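Local coordinates for Isomerase/lactonizing enzyme (Agrobacterium fabrum str. C58, PDB 2NQL), which belongs to the enolase superfamily, in the mandelate racemase/muconate lactonizing enzyme group, and carries a sodium ion in its barrel domain, at residues Gly250-Lys253 / Val254-Thr258; Thr270-Asp273 / Met274-Arg277. All blocks are in the same frame, centred on the assembly; numbering follows the deposited sequence.

Contact 1: Gly250-Lys253 / Val254-Thr258; sequences GLEK and VSKNT
Charge pairing joins Glu252 to Lys256, one turn further on. Lys256 NZ lies 3.1 Å from Glu252 OE2 and meets it on the anti side, a salt bridge whose donor stands 33° out of the carboxylate plane. The first torsion of Glu252, which puts CG anti to its own nitrogen (chi1 175°), and the extended Lys256 chain, which runs back over Glu252 O, set it up. The other carboxylate oxygen, OE1, pairs with Arg280, so the acid is shared between two cations.

Backbone and hydroxyl bonds meet at Glu252 O. Lys256 N donates to it at 3.1 Å, with a bent N-H...O angle of 135°, and Ser255 OG donates from the same face of the carbonyl plane at 3.0 Å. Ser255 OG also receives Arg282 N, which ties this turn to the loop after the next helix. Upstream the pattern is regular: Val254 N reaches Gly250 O at 3.0 Å, and Ser255 N reaches Leu251 O at 2.9 Å.

Apolar packing points inward, Leu251 and Val254 both resting on Ile262 of strand 262-264. The contact lies on helix 248-255, in a beta-alpha-beta unit of the TIM-type barrel of the enolase superfamily.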
loop_
_atom_site.group_PDB
_atom_site.type_symbol
_atom_site.label_atom_id
_atom_site.label_comp_id
_atom_site.label_asym_id
_atom_site.label_seq_id
_atom_site.Cartn_x
_atom_site.Cartn_y
_atom_site.Cartn_z
ATOM N N GLY A 250 -4.492 -11.936 15.489
ATOM C CA GLY A 250 -5.789 -11.676 16.112
ATOM C C GLY A 250 -6.968 -12.252 15.348
ATOM O O GLY A 250 -7.911 -12.773 15.955
ATOM N N LEU A 251 -6.917 -12.142 14.018
ATOM C CA LEU A 251 -7.915 -12.763 13.139
ATOM C C LEU A 251 -7.894 -14.287 13.271
ATOM O O LEU A 251 -8.960 -14.929 13.358
ATOM C CB LEU A 251 -7.695 -12.348 11.674
ATOM C CG LEU A 251 -8.716 -12.873 10.640
ATOM C CD1 LEU A 251 -10.117 -12.350 10.940
ATOM C CD2 LEU A 251 -8.293 -12.469 9.249
ATOM N N GLU A 252 -6.683 -14.848 13.310
ATOM C CA GLU A 252 -6.505 -16.278 13.573
ATOM C C GLU A 252 -7.193 -16.711 14.869
ATOM O O GLU A 252 -7.973 -17.661 14.872
ATOM C CB GLU A 252 -5.029 -16.660 13.590
ATOM C CG GLU A 252 -4.772 -18.112 13.982
ATOM C CD GLU A 252 -3.334 -18.570 13.751
ATOM O OE1 GLU A 252 -2.474 -17.768 13.321
ATOM O OE2 GLU A 252 -3.066 -19.758 14.003
ATOM N N LYS A 253 -6.909 -15.995 15.949
ATOM C CA LYS A 253 -7.506 -16.292 17.241
ATOM C C LYS A 253 -9.040 -16.215 17.207
ATOM O O LYS A 253 -9.710 -17.125 17.698
ATOM C CB LYS A 253 -6.925 -15.394 18.340
ATOM C CG LYS A 253 -7.633 -15.591 19.700
ATOM C CD LYS A 253 -6.874 -14.975 20.856
ATOM C CE LYS A 253 -7.564 -15.329 22.166
ATOM N NZ LYS A 253 -6.705 -15.010 23.333
ATOM N N VAL A 254 -9.591 -15.153 16.617
ATOM C CA VAL A 254 -11.052 -14.999 16.545
ATOM C C VAL A 254 -11.663 -16.168 15.780
ATOM O O VAL A 254 -12.629 -16.794 16.258
ATOM C CB VAL A 254 -11.503 -13.640 15.920
ATOM C CG1 VAL A 254 -13.013 -13.634 15.650
ATOM C CG2 VAL A 254 -11.178 -12.502 16.847
ATOM N N SER A 255 -11.069 -16.488 14.629
ATOM C CA SER A 255 -11.645 -17.429 13.669
ATOM C C SER A 255 -11.609 -18.878 14.154
ATOM O O SER A 255 -12.388 -19.711 13.696
ATOM C CB SER A 255 -10.943 -17.322 12.321
ATOM O OG SER A 255 -9.666 -17.937 12.351
ATOM N N LYS A 256 -10.695 -19.169 15.073
ATOM C CA LYS A 256 -10.539 -20.516 15.606
ATOM C C LYS A 256 -11.287 -20.730 16.915
ATOM O O LYS A 256 -11.283 -21.831 17.458
ATOM C CB LYS A 256 -9.059 -20.842 15.763
ATOM C CG LYS A 256 -8.413 -21.149 14.439
ATOM C CD LYS A 256 -6.946 -21.453 14.573
ATOM C CE LYS A 256 -6.442 -22.060 13.290
ATOM N NZ LYS A 256 -4.965 -22.137 13.276
ATOM N N ASN A 257 -11.933 -19.678 17.412
ATOM C CA ASN A 257 -12.579 -19.720 18.725
ATOM C C ASN A 257 -14.051 -19.332 18.693
ATOM O O ASN A 257 -14.673 -19.121 19.743
ATOM C CB ASN A 257 -11.809 -18.855 19.733
ATOM C CG ASN A 257 -10.513 -19.509 20.180
ATOM O OD1 ASN A 257 -9.423 -19.127 19.746
ATOM N ND2 ASN A 257 -10.629 -20.528 21.030
ATOM N N THR A 258 -14.591 -19.221 17.482
ATOM C CA THR A 258 -16.032 -19.154 17.274
ATOM C C THR A 258 -16.419 -19.976 16.061
ATOM O O THR A 258 -15.616 -20.157 15.144
ATOM C CB THR A 258 -16.559 -17.695 17.157
ATOM O OG1 THR A 258 -17.987 -17.714 17.028
ATOM C CG2 THR A 258 -15.939 -16.950 15.948
#

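Contact 2: Thr270-Asp273 / Met274-Arg277; sequences THWD and MRAR
Asp273 and Arg277 meet through a backbone oxygen and a water. Arg277 NH1 donates to Asp273 O at 2.9 Å, the oxygen lying close to the guanidinium plane, and the same nitrogen donates to a water that in turn gives a hydrogen bond to Asp273 OD1 at 2.8 Å. The two charged groups themselves stay apart, Asp273 OD1 and Arg277 NH1 being 4.4 Å from each other. A bend at chi2 folds the Arg277 chain back toward this carbonyl, while NH2 bonds to Thr245 O. The other carboxylate oxygen of Asp273, OD2, accepts Thr270 N at 3.0 Å and also Arg269 N, so both ends of the acid are engaged.

Arg275 is held by His271. Arg275 NE donates to His271 ND1 at 3.0 Å; NE lies only 4° out of the imidazole plane, and as NE is the donor, ND1 accepts. Ring and guanidinium are nearly perpendicular, 86° apart. The histidine reaches this position with CG between its backbone nitrogen and carbonyl carbon (chi1 67°), which also sets CE1 over the centre of the Trp272 ring, 3.5 Å above its plane. Arg275 CD comes within 3.9 Å of Trp272 CE3. In the backbone, Arg275 N donates to His271 O at 2.8 Å, an almost straight bond.

Trp272 also packs on Glu246 of the second subunit. Thr270 OG1 receives a weak bond from Trp272 N, and with the Asp273 bond to Thr270 N this completes a capping box, the N-terminal signature of helix 271-278 in the barrel domain.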
loop_
_atom_site.group_PDB
_atom_site.type_symbol
_atom_site.label_atom_id
_atom_site.label_comp_id
_atom_site.label_asym_id
_atom_site.label_seq_id
_atom_site.Cartn_x
_atom_site.Cartn_y
_atom_site.Cartn_z
ATOM N N THR A 270 -4.970 -7.818 -3.551
ATOM C CA THR A 270 -4.612 -8.912 -4.473
ATOM C C THR A 270 -4.747 -10.257 -3.756
ATOM O O THR A 270 -4.913 -10.316 -2.538
ATOM C CB THR A 270 -3.140 -8.801 -4.952
ATOM O OG1 THR A 270 -2.298 -9.093 -3.840
ATOM C CG2 THR A 270 -2.819 -7.379 -5.544
ATOM N N HIS A 271 -4.642 -11.344 -4.517
ATOM C CA HIS A 271 -4.660 -12.674 -3.940
ATOM C C HIS A 271 -3.531 -12.878 -2.920
ATOM O O HIS A 271 -3.661 -13.705 -2.012
ATOM C CB HIS A 271 -4.572 -13.722 -5.052
ATOM C CG HIS A 271 -3.255 -13.715 -5.763
ATOM N ND1 HIS A 271 -2.219 -14.555 -5.410
ATOM C CD2 HIS A 271 -2.792 -12.945 -6.778
ATOM C CE1 HIS A 271 -1.183 -14.318 -6.196
ATOM N NE2 HIS A 271 -1.506 -13.348 -7.035
ATOM N N TRP A 272 -2.438 -12.111 -3.048
ATOM C CA TRP A 272 -1.363 -12.186 -2.048
ATOM C C TRP A 272 -1.850 -11.825 -0.640
ATOM O O TRP A 272 -1.477 -12.448 0.373
ATOM C CB TRP A 272 -0.200 -11.270 -2.452
ATOM C CG TRP A 272 0.507 -11.663 -3.711
ATOM C CD1 TRP A 272 0.520 -10.981 -4.887
ATOM C CD2 TRP A 272 1.330 -12.823 -3.908
ATOM N NE1 TRP A 272 1.305 -11.631 -5.812
ATOM C CE2 TRP A 272 1.816 -12.764 -5.238
ATOM C CE3 TRP A 272 1.716 -13.899 -3.084
ATOM C CZ2 TRP A 272 2.648 -13.749 -5.776
ATOM C CZ3 TRP A 272 2.557 -14.871 -3.618
ATOM C CH2 TRP A 272 3.010 -14.785 -4.951
ATOM N N ASP A 273 -2.686 -10.800 -0.573
ATOM C CA ASP A 273 -3.321 -10.436 0.686
ATOM C C ASP A 273 -4.180 -11.554 1.224
ATOM O O ASP A 273 -4.198 -11.783 2.428
ATOM C CB ASP A 273 -4.161 -9.168 0.501
ATOM C CG ASP A 273 -3.317 -8.014 0.025
ATOM O OD1 ASP A 273 -2.180 -7.913 0.521
ATOM O OD2 ASP A 273 -3.755 -7.221 -0.826
ATOM N N MET A 274 -4.911 -12.215 0.334
ATOM C CA MET A 274 -5.749 -13.342 0.736
ATOM C C MET A 274 -4.906 -14.498 1.280
ATOM O O MET A 274 -5.220 -15.043 2.352
ATOM C CB MET A 274 -6.597 -13.818 -0.432
ATOM C CG MET A 274 -7.512 -14.966 -0.066
ATOM S SD MET A 274 -8.736 -15.198 -1.340
ATOM C CE MET A 274 -9.502 -16.722 -0.775
ATOM N N ARG A 275 -3.845 -14.846 0.549
ATOM C CA ARG A 275 -2.902 -15.910 0.958
ATOM C C ARG A 275 -2.356 -15.751 2.363
ATOM O O ARG A 275 -2.298 -16.718 3.115
ATOM C CB ARG A 275 -1.743 -16.036 -0.030
ATOM C CG ARG A 275 -2.140 -16.452 -1.414
ATOM C CD ARG A 275 -0.963 -16.682 -2.353
ATOM N NE ARG A 275 -1.440 -16.872 -3.725
ATOM C CZ ARG A 275 -1.938 -18.007 -4.220
ATOM N NH1 ARG A 275 -2.018 -19.104 -3.471
ATOM N NH2 ARG A 275 -2.355 -18.045 -5.481
ATOM N N ALA A 276 -1.976 -14.530 2.728
ATOM C CA ALA A 276 -1.503 -14.229 4.079
ATOM C C ALA A 276 -2.512 -14.553 5.184
ATOM O O ALA A 276 -2.113 -14.933 6.290
ATOM C CB ALA A 276 -1.040 -12.776 4.169
ATOM N N ARG A 277 -3.808 -14.440 4.888
ATOM C CA ARG A 277 -4.830 -14.743 5.899
ATOM C C ARG A 277 -5.266 -16.201 5.911
ATOM O O ARG A 277 -5.398 -16.791 6.976
ATOM C CB ARG A 277 -6.060 -13.823 5.789
ATOM C CG ARG A 277 -5.897 -12.486 6.471
ATOM C CD ARG A 277 -5.320 -11.483 5.504
ATOM N NE ARG A 277 -4.953 -10.212 6.099
ATOM C CZ ARG A 277 -4.124 -9.347 5.522
ATOM N NH1 ARG A 277 -3.576 -9.637 4.343
ATOM N NH2 ARG A 277 -3.841 -8.198 6.125
HETATM O O HOH W 1 -1.427 -8.107 3.189
#

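Contact 1 closes before contact 2 opens: helix 248-255 is followed by strand 262-264 and then by helix 271-278, so the two contacts occupy successive helices of the barrel, linked through one shared strand. Contact 1 takes in most of helix 248-255 and the residues that follow, and contact 2 runs from the N-cap along nearly all of helix 271-278. Their centres are about 17 Å apart, yet the helices meet, with Leu251 CD2 packing 3.7 Å from Arg277 CG; Ile248 adds contacts to Ala276 and Arg277. Both contacts lie within the Enolase C-terminal domain-like range. The sodium site of Glu240 and Glu266 is separate: Leu251 and Arg277 side chains lie about 12 and 13 Å from the ion.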